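Local structure of putative phosphohistidine phosphatase, SixA (Nakamurella multipartita, 4HBZ) at residues V63-S69 / A112-V118; G18-L24 / L162-W168; H27-G31 / L41-G45. The protein is a putative phosphohistidine phosphatase of the histidine phosphatase superfamily, probably removing phosphate from phosphorylated histidine by way of a histidine of its own. All coordinates share one frame; numbering follows the deposited sequence. Where two conformers were deposited one is given.

Contact 1. Residues V63-S69 / A112-V118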
loop_
_atom_site.group_PDB
_atom_site.type_symbol
_atom_site.label_atom_id
_atom_site.label_comp_id
_atom_site.label_asym_id
_atom_site.label_seq_id
_atom_site.Cartn_x
_atom_site.Cartn_y
_atom_site.Cartn_z
ATOM N N VAL A 63 -6.880 10.419 1.861
ATOM C CA VAL A 63 -5.732 10.115 1.009
ATOM C C VAL A 63 -5.480 11.322 0.091
ATOM O O VAL A 63 -6.373 11.849 -0.549
ATOM C CB VAL A 63 -5.964 8.816 0.208
ATOM C CG1 VAL A 63 -4.924 8.639 -0.881
ATOM C CG2 VAL A 63 -5.993 7.615 1.136
ATOM N N ASP A 64 -4.196 11.699 -0.038
ATOM C CA ASP A 64 -3.813 12.812 -0.907
ATOM C C ASP A 64 -3.434 12.369 -2.309
ATOM O O ASP A 64 -3.727 13.067 -3.298
ATOM C CB ASP A 64 -2.672 13.639 -0.327
ATOM C CG ASP A 64 -3.026 14.225 1.018
ATOM O OD1 ASP A 64 -4.034 15.004 1.072
ATOM O OD2 ASP A 64 -2.359 13.875 2.025
ATOM N N VAL A 65 -2.756 11.229 -2.395
ATOM C CA VAL A 65 -2.179 10.730 -3.651
ATOM C C VAL A 65 -2.279 9.207 -3.668
ATOM O O VAL A 65 -2.028 8.561 -2.648
ATOM C CB VAL A 65 -0.694 11.144 -3.761
ATOM C CG1 VAL A 65 -0.051 10.598 -5.008
ATOM C CG2 VAL A 65 -0.566 12.668 -3.707
ATOM N N VAL A 66 -2.672 8.645 -4.811
ATOM C CA VAL A 66 -2.708 7.197 -4.982
ATOM C C VAL A 66 -1.699 6.895 -6.093
ATOM O O VAL A 66 -1.636 7.615 -7.116
ATOM C CB VAL A 66 -4.083 6.715 -5.444
ATOM C CG1 VAL A 66 -4.110 5.203 -5.563
ATOM C CG2 VAL A 66 -5.132 7.158 -4.447
ATOM N N VAL A 67 -0.905 5.846 -5.857
ATOM C CA VAL A 67 -0.056 5.230 -6.908
ATOM C C VAL A 67 -0.679 3.852 -7.156
ATOM O O VAL A 67 -0.805 3.033 -6.209
ATOM C CB VAL A 67 1.426 5.126 -6.529
ATOM C CG1 VAL A 67 2.227 4.755 -7.761
ATOM C CG2 VAL A 67 1.937 6.444 -5.890
ATOM N N CYS A 68 -1.078 3.569 -8.402
ATOM C CA CYS A 68 -1.876 2.400 -8.696
ATOM C C CYS A 68 -1.372 1.656 -9.925
ATOM O O CYS A 68 -1.118 2.263 -10.942
ATOM C CB CYS A 68 -3.323 2.841 -8.928
ATOM S SG CYS A 68 -4.554 1.513 -9.086
ATOM N N SER A 69 -1.230 0.343 -9.814
ATOM C CA SER A 69 -0.981 -0.493 -10.987
ATOM C C SER A 69 -2.051 -0.280 -12.060
ATOM O O SER A 69 -3.228 -0.080 -11.776
ATOM C CB SER A 69 -0.986 -1.956 -10.564
ATOM O OG SER A 69 -0.960 -2.807 -11.668
ATOM N N ALA A 112 2.293 15.820 0.258
ATOM C CA ALA A 112 1.259 14.801 0.562
ATOM C C ALA A 112 1.462 14.268 1.957
ATOM O O ALA A 112 2.590 13.967 2.368
ATOM C CB ALA A 112 1.289 13.659 -0.436
ATOM N N SER A 113 0.382 14.165 2.720
ATOM C CA SER A 113 0.464 13.604 4.061
ATOM C C SER A 113 0.125 12.120 4.089
ATOM O O SER A 113 0.667 11.364 4.914
ATOM C CB SER A 113 -0.436 14.349 5.026
ATOM O OG SER A 113 -0.109 15.723 5.042
ATOM N N THR A 114 -0.758 11.704 3.190
ATOM C CA THR A 114 -1.272 10.312 3.154
ATOM C C THR A 114 -1.225 9.802 1.713
ATOM O O THR A 114 -1.777 10.426 0.815
ATOM C CB THR A 114 -2.712 10.259 3.694
ATOM O OG1 THR A 114 -2.748 10.945 4.956
ATOM C CG2 THR A 114 -3.226 8.864 3.877
ATOM N N VAL A 115 -0.496 8.728 1.526
ATOM C CA VAL A 115 -0.326 8.060 0.220
ATOM C C VAL A 115 -0.838 6.643 0.252
ATOM O O VAL A 115 -0.531 5.910 1.161
ATOM C CB VAL A 115 1.143 8.087 -0.229
ATOM C CG1 VAL A 115 1.342 7.305 -1.489
ATOM C CG2 VAL A 115 1.651 9.509 -0.380
ATOM N N LEU A 116 -1.640 6.275 -0.749
ATOM C CA LEU A 116 -2.121 4.922 -0.933
ATOM C C LEU A 116 -1.433 4.315 -2.155
ATOM O O LEU A 116 -1.435 4.933 -3.221
ATOM C CB LEU A 116 -3.633 4.988 -1.167
ATOM C CG LEU A 116 -4.307 3.660 -1.577
ATOM C CD1 LEU A 116 -4.150 2.560 -0.518
ATOM C CD2 LEU A 116 -5.799 3.865 -1.894
ATOM N N VAL A 117 -0.967 3.097 -2.007
ATOM C CA VAL A 117 -0.401 2.303 -3.092
ATOM C C VAL A 117 -1.297 1.107 -3.326
ATOM O O VAL A 117 -1.565 0.389 -2.382
ATOM C CB VAL A 117 1.022 1.826 -2.777
ATOM C CG1 VAL A 117 1.628 0.976 -3.899
ATOM C CG2 VAL A 117 1.943 3.017 -2.443
ATOM N N VAL A 118 -1.775 0.877 -4.556
ATOM C CA VAL A 118 -2.594 -0.278 -4.875
ATOM C C VAL A 118 -1.828 -1.117 -5.891
ATOM O O VAL A 118 -1.586 -0.712 -7.026
ATOM C CB VAL A 118 -3.975 0.150 -5.419
ATOM C CG1 VAL A 118 -4.857 -1.085 -5.593
ATOM C CG2 VAL A 118 -4.676 1.163 -4.467
HETATM O O HOH W 1 -3.934 13.426 4.262
#

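Contact 2. Residues G18-L24 / L162-W168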
loop_
_atom_site.group_PDB
_atom_site.type_symbol
_atom_site.label_atom_id
_atom_site.label_comp_id
_atom_site.label_asym_id
_atom_site.label_seq_id
_atom_site.Cartn_x
_atom_site.Cartn_y
_atom_site.Cartn_z
ATOM N N GLY A 18 6.301 15.838 12.191
ATOM C CA GLY A 18 5.078 15.243 11.811
ATOM C C GLY A 18 5.316 13.982 10.998
ATOM O O GLY A 18 6.339 13.858 10.298
ATOM N N ALA A 19 4.413 13.058 11.126
ATOM C CA ALA A 19 4.523 11.784 10.466
ATOM C C ALA A 19 3.647 11.754 9.224
ATOM O O ALA A 19 2.528 12.306 9.193
ATOM C CB ALA A 19 4.077 10.714 11.413
ATOM N N ARG A 20 4.117 11.048 8.230
ATOM C CA ARG A 20 3.375 10.772 7.023
ATOM C C ARG A 20 2.796 9.376 7.108
ATOM O O ARG A 20 3.366 8.516 7.806
ATOM C CB ARG A 20 4.314 10.891 5.842
ATOM C CG ARG A 20 4.685 12.324 5.574
ATOM C CD ARG A 20 5.803 12.415 4.571
ATOM N NE ARG A 20 6.132 13.816 4.392
ATOM C CZ ARG A 20 6.867 14.498 5.263
ATOM N NH1 ARG A 20 7.316 13.904 6.383
ATOM N NH2 ARG A 20 7.128 15.768 5.040
ATOM N N THR A 21 1.664 9.154 6.433
ATOM C CA THR A 21 0.958 7.870 6.484
ATOM C C THR A 21 0.980 7.220 5.116
ATOM O O THR A 21 0.600 7.842 4.125
ATOM C CB THR A 21 -0.492 8.064 6.906
ATOM O OG1 THR A 21 -0.537 8.683 8.232
ATOM C CG2 THR A 21 -1.252 6.790 6.905
ATOM N N LEU A 22 1.466 6.007 5.090
ATOM C CA LEU A 22 1.539 5.202 3.894
ATOM C C LEU A 22 0.645 3.992 3.988
ATOM O O LEU A 22 0.686 3.268 4.985
ATOM C CB LEU A 22 2.976 4.716 3.693
ATOM C CG LEU A 22 3.233 3.827 2.502
ATOM C CD1 LEU A 22 2.975 4.560 1.205
ATOM C CD2 LEU A 22 4.673 3.273 2.515
ATOM N N VAL A 23 -0.211 3.780 3.001
ATOM C CA VAL A 23 -1.105 2.630 2.972
ATOM C C VAL A 23 -0.673 1.767 1.780
ATOM O O VAL A 23 -0.642 2.260 0.632
ATOM C CB VAL A 23 -2.583 3.016 2.802
ATOM C CG1 VAL A 23 -3.434 1.752 2.852
ATOM C CG2 VAL A 23 -2.988 3.971 3.917
ATOM N N LEU A 24 -0.295 0.534 2.060
ATOM C CA LEU A 24 0.115 -0.422 1.063
ATOM C C LEU A 24 -0.971 -1.471 0.894
ATOM O O LEU A 24 -1.196 -2.235 1.824
ATOM C CB LEU A 24 1.438 -1.066 1.427
ATOM C CG LEU A 24 2.675 -0.204 1.561
ATOM C CD1 LEU A 24 3.865 -1.007 1.991
ATOM C CD2 LEU A 24 2.899 0.557 0.242
ATOM N N LEU A 162 1.324 2.271 7.533
ATOM C CA LEU A 162 2.613 2.568 8.094
ATOM C C LEU A 162 2.792 4.066 8.279
ATOM O O LEU A 162 2.105 4.842 7.652
ATOM C CB LEU A 162 3.738 2.027 7.208
ATOM C CG LEU A 162 3.654 0.544 6.852
ATOM C CD1 LEU A 162 3.018 0.342 5.491
ATOM C CD2 LEU A 162 5.025 -0.120 6.903
ATOM N N SER A 163 3.708 4.445 9.166
ATOM C CA SER A 163 3.955 5.829 9.464
ATOM C C SER A 163 5.461 6.060 9.383
ATOM O O SER A 163 6.267 5.259 9.888
ATOM C CB SER A 163 3.468 6.122 10.882
ATOM O OG SER A 163 3.641 7.468 11.152
ATOM N N THR A 164 5.817 7.215 8.811
ATOM C CA THR A 164 7.244 7.603 8.680
ATOM C C THR A 164 7.400 9.067 9.029
ATOM O O THR A 164 6.567 9.914 8.662
ATOM C CB THR A 164 7.823 7.284 7.300
ATOM O OG1 THR A 164 9.255 7.525 7.296
ATOM C CG2 THR A 164 7.211 8.067 6.201
ATOM N N THR A 165 8.531 9.401 9.641
ATOM C CA THR A 165 8.878 10.791 9.772
ATOM C C THR A 165 9.742 11.300 8.642
ATOM O O THR A 165 9.966 12.523 8.580
ATOM C CB THR A 165 9.546 11.103 11.106
ATOM O OG1 THR A 165 10.745 10.327 11.242
ATOM C CG2 THR A 165 8.555 10.844 12.240
ATOM N N GLY A 166 10.218 10.409 7.797
ATOM C CA GLY A 166 11.011 10.834 6.648
ATOM C C GLY A 166 10.161 11.445 5.565
ATOM O O GLY A 166 8.941 11.187 5.452
ATOM N N ALA A 167 10.765 12.311 4.773
ATOM C CA ALA A 167 10.153 12.770 3.521
ATOM C C ALA A 167 9.862 11.599 2.618
ATOM O O ALA A 167 10.570 10.550 2.655
ATOM C CB ALA A 167 11.140 13.689 2.827
ATOM N N TRP A 168 8.860 11.702 1.746
ATOM C CA TRP A 168 8.609 10.620 0.806
ATOM C C TRP A 168 9.842 10.212 -0.003
ATOM O O TRP A 168 10.043 9.013 -0.245
ATOM C CB TRP A 168 7.429 10.916 -0.138
ATOM C CG TRP A 168 6.116 11.034 0.564
ATOM C CD1 TRP A 168 5.354 12.128 0.664
ATOM C CD2 TRP A 168 5.458 9.989 1.329
ATOM N NE1 TRP A 168 4.216 11.838 1.397
ATOM C CE2 TRP A 168 4.260 10.544 1.839
ATOM C CE3 TRP A 168 5.765 8.676 1.628
ATOM C CZ2 TRP A 168 3.352 9.767 2.571
ATOM C CZ3 TRP A 168 4.872 7.918 2.396
ATOM C CH2 TRP A 168 3.698 8.482 2.853
HETATM O O HOH W 2 8.723 14.763 10.006
HETATM O O HOH W 3 1.134 8.818 10.331
#

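Contact 3. Residues H27-G31 / L41-G45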
loop_
_atom_site.group_PDB
_atom_site.type_symbol
_atom_site.label_atom_id
_atom_site.label_comp_id
_atom_site.label_asym_id
_atom_site.label_seq_id
_atom_site.Cartn_x
_atom_site.Cartn_y
_atom_site.Cartn_z
ATOM N N HIS A 27 -4.480 -5.559 -4.295
ATOM C CA HIS A 27 -5.787 -5.573 -4.944
ATOM C C HIS A 27 -6.653 -6.711 -4.392
ATOM O O HIS A 27 -6.163 -7.759 -3.965
ATOM C CB HIS A 27 -5.678 -5.710 -6.466
ATOM C CG HIS A 27 -5.096 -6.997 -6.915
ATOM N ND1 HIS A 27 -5.805 -8.178 -6.949
ATOM C CD2 HIS A 27 -3.829 -7.301 -7.313
ATOM C CE1 HIS A 27 -5.003 -9.146 -7.334
ATOM N NE2 HIS A 27 -3.802 -8.641 -7.570
ATOM N N ALA A 28 -7.949 -6.500 -4.527
ATOM C CA ALA A 28 -8.923 -7.505 -4.098
ATOM C C ALA A 28 -9.029 -8.641 -5.093
ATOM O O ALA A 28 -8.436 -8.626 -6.172
ATOM C CB ALA A 28 -10.240 -6.856 -3.825
ATOM N N ALA A 29 -9.732 -9.689 -4.693
ATOM C CA ALA A 29 -9.766 -10.954 -5.429
ATOM C C ALA A 29 -10.281 -10.771 -6.845
ATOM O O ALA A 29 -11.291 -10.055 -7.078
ATOM C CB ALA A 29 -10.599 -11.967 -4.683
ATOM N N ALA A 30 -9.602 -11.404 -7.796
ATOM C CA ALA A 30 -9.902 -11.240 -9.198
ATOM C C ALA A 30 -10.160 -12.569 -9.916
ATOM O O ALA A 30 -9.789 -13.641 -9.446
ATOM C CB ALA A 30 -8.749 -10.480 -9.865
ATOM N N GLY A 31 -10.914 -12.457 -10.982
ATOM C CA GLY A 31 -11.380 -13.605 -11.736
ATOM C C GLY A 31 -10.516 -13.881 -12.923
ATOM O O GLY A 31 -9.323 -13.564 -12.945
ATOM N N LEU A 41 -12.200 -7.747 -10.936
ATOM C CA LEU A 41 -12.536 -8.248 -9.613
ATOM C C LEU A 41 -13.716 -9.219 -9.690
ATOM O O LEU A 41 -14.648 -9.074 -10.531
ATOM C CB LEU A 41 -12.941 -7.129 -8.684
ATOM C CG LEU A 41 -11.812 -6.119 -8.340
ATOM C CD1 LEU A 41 -12.376 -5.037 -7.396
ATOM C CD2 LEU A 41 -10.578 -6.792 -7.832
ATOM N N THR A 42 -13.710 -10.171 -8.782
ATOM C CA THR A 42 -14.901 -11.014 -8.598
ATOM C C THR A 42 -15.920 -10.240 -7.764
ATOM O O THR A 42 -15.598 -9.195 -7.174
ATOM C CB THR A 42 -14.543 -12.299 -7.842
ATOM O OG1 THR A 42 -14.111 -11.945 -6.538
ATOM C CG2 THR A 42 -13.470 -13.092 -8.555
ATOM N N PRO A 43 -17.178 -10.743 -7.673
ATOM C CA PRO A 43 -18.092 -10.058 -6.774
ATOM C C PRO A 43 -17.619 -10.007 -5.330
ATOM O O PRO A 43 -17.838 -8.985 -4.651
ATOM C CB PRO A 43 -19.394 -10.834 -6.949
ATOM C CG PRO A 43 -19.290 -11.396 -8.377
ATOM C CD PRO A 43 -17.841 -11.688 -8.584
ATOM N N ASP A 44 -16.981 -11.049 -4.854
ATOM C CA ASP A 44 -16.423 -10.996 -3.489
ATOM C C ASP A 44 -15.278 -9.986 -3.418
ATOM O O ASP A 44 -15.148 -9.270 -2.413
ATOM C CB ASP A 44 -15.916 -12.362 -3.043
ATOM C CG ASP A 44 -17.043 -13.358 -2.702
ATOM O OD1 ASP A 44 -18.173 -12.972 -2.386
ATOM O OD2 ASP A 44 -16.734 -14.554 -2.741
ATOM N N GLY A 45 -14.475 -9.854 -4.479
ATOM C CA GLY A 45 -13.386 -8.869 -4.458
ATOM C C GLY A 45 -13.929 -7.444 -4.432
ATOM O O GLY A 45 -13.438 -6.577 -3.719
#

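Contact 1. Residues V63-S69 / A112-V118
D64 meets T114 with both its backbone and its side chain, and its carboxylate closes off the N-terminal end of a parallel strand pairing by taking the amides of S113 and T114. The backbone D64 N donates to T114 O at 2.9 Å. CG lies beside the backbone N and anti to the carbonyl carbon (chi1 -59°), which brings the carboxylate to those two amides. D64 CB rests against T114 O at 3.5 Å and, on another flank, against the methyl of A112. D64 CG stays behind, 3.8 Å from S113 N, and OD2 makes the polar contacts. T114 N reaches D64 OD2 at 2.9 Å on the anti side, only 18° out of the carboxylate plane. S113 N arrives 2.8 Å from D64 OD2, from above that plane, and a water shared with T114 OG1 donates to D64 OD2 as well, at 2.8 Å. Three donors on one oxygen hold the carboxylate against turning. An alanine here has no carboxylate, and the amides of S113 and T114 would probably be left without their shared acceptor and the approach to strand 114-119 less firmly set. Beyond this point the parallel ladder takes over: L116 N bonds V65 O at 3.0 Å, and V67, V118 and S69 carry the alternation onward. V63 CG1 lies on L116 CB at 3.9 Å, beside the first rungs. V66, C68, L116 and V118 share one face of the sheet, where helix 72-81 packs through T74, T77 and L78. On the face of V65, V67, V115 and V117 lie V108 and W168. Strand 65-69 is flanked on its far edge by strand 86-90, and strand 114-119 by strand 20-26.

Contact 2. Residues G18-L24 / L162-W168
R20 lies across W168 mainly through its methylenes. In one of its two conformers, CG sits beside the backbone N and the chain runs extended to NE, which carries CD over the indole. R20 CD stands 3.7 Å from the centroid of the five-membered ring of W168, 18° off the normal, a CH-pi contact over the face. R20 CB meets W168 CZ2 at 3.6 Å. The guanidinium itself is turned 85° from the indole plane, with its carbon too far off for more than a weak cation-pi attraction, and A167 CA lies over one of its faces. At the edge of the indole, T21 O comes within 3.4 Å of W168 CH2, and L22 CB within 3.9 Å of the same atom; NE1 is held elsewhere, by A112 O. These residues sit where the sheet of this histidine phosphatase fold changes direction: strand 20-26 runs parallel to 114-119 on one side and antiparallel to 159-164 on the other. R20 with T164 and L22 with L162 are the hydrogen-bonded pairs of this junction, R20 N donating to T164 O at 2.7 Å and L162 N to L22 O at 2.8 Å. T164 OG1 then accepts from G166 N in an ST turn, starting the loop that returns W168 over R20, and is also hydrogen-bonded to G175 O. L162 is buried on the same face as L22. L162 CD1 touches L24 CD1 at 3.8 Å, the two side chains crossing at about a right angle, while V132 of helix 123-138 packs on L162.

Contact 3. Residues H27-G31 / L41-G45
A29 O accepts from T42 N at 3.0 Å, with the hydrogen bond fairly straight at 164° although the donor is tilted from the carbonyl plane. T42 is also the N-cap of helix 43-59: its OG1, set between the backbone N and the carbonyl carbon (chi1 64°), accepts from G45 N at 3.0 Å. On the other segment H27 ND1 donates to A28 O at 2.8 Å, the acceptor lying in the imidazole plane, which fixes the rotation of the ring. Around A29 O gather CA-H contacts from L41 and G45, the latter at 3.6 Å from G45 CA to A29 O. A side chain on G45 would run straight into that oxygen, so the close approach depends on the glycine. Farther out, L41 CD2 packs on A28 CB at 4.0 Å, and T42 CG2 lies 3.6 Å from G31 N. H27, whose ring also meets that of H120, is probably the phosphate-accepting histidine of the family. With ND1 given to A28 O, NE2 is the nitrogen not used in that bond, consistent with relatives in which NE2 takes the phosphate. A29 O takes T42 N just as T42 OG1 caps G45 N, so the loop after strand 20-26 is tied directly to the N-terminus of helix 43-59.

Contacts 1 and 2 belong to one sheet, their centres about 11 Å apart, and meet through adjacent strands: V117 N lies 2.8 Å from V23 O, a probable hydrogen bond, and V115 CG2 packs on W168 CZ2 at 3.4 Å. Contact 3 has its centre about 20 Å from that of contact 1, though their nearest atoms are only about 5 Å apart, and about 28 Å from that of contact 2, across the chain's centre. Strand 20-26 runs from contact 2 toward H27 in contact 3. Contact 1 points the same way: S69 OG bonds H120, whose ring meets H27. The C-terminal ends of strands 20-26, 65-69 and 114-119 lead to the probable active site.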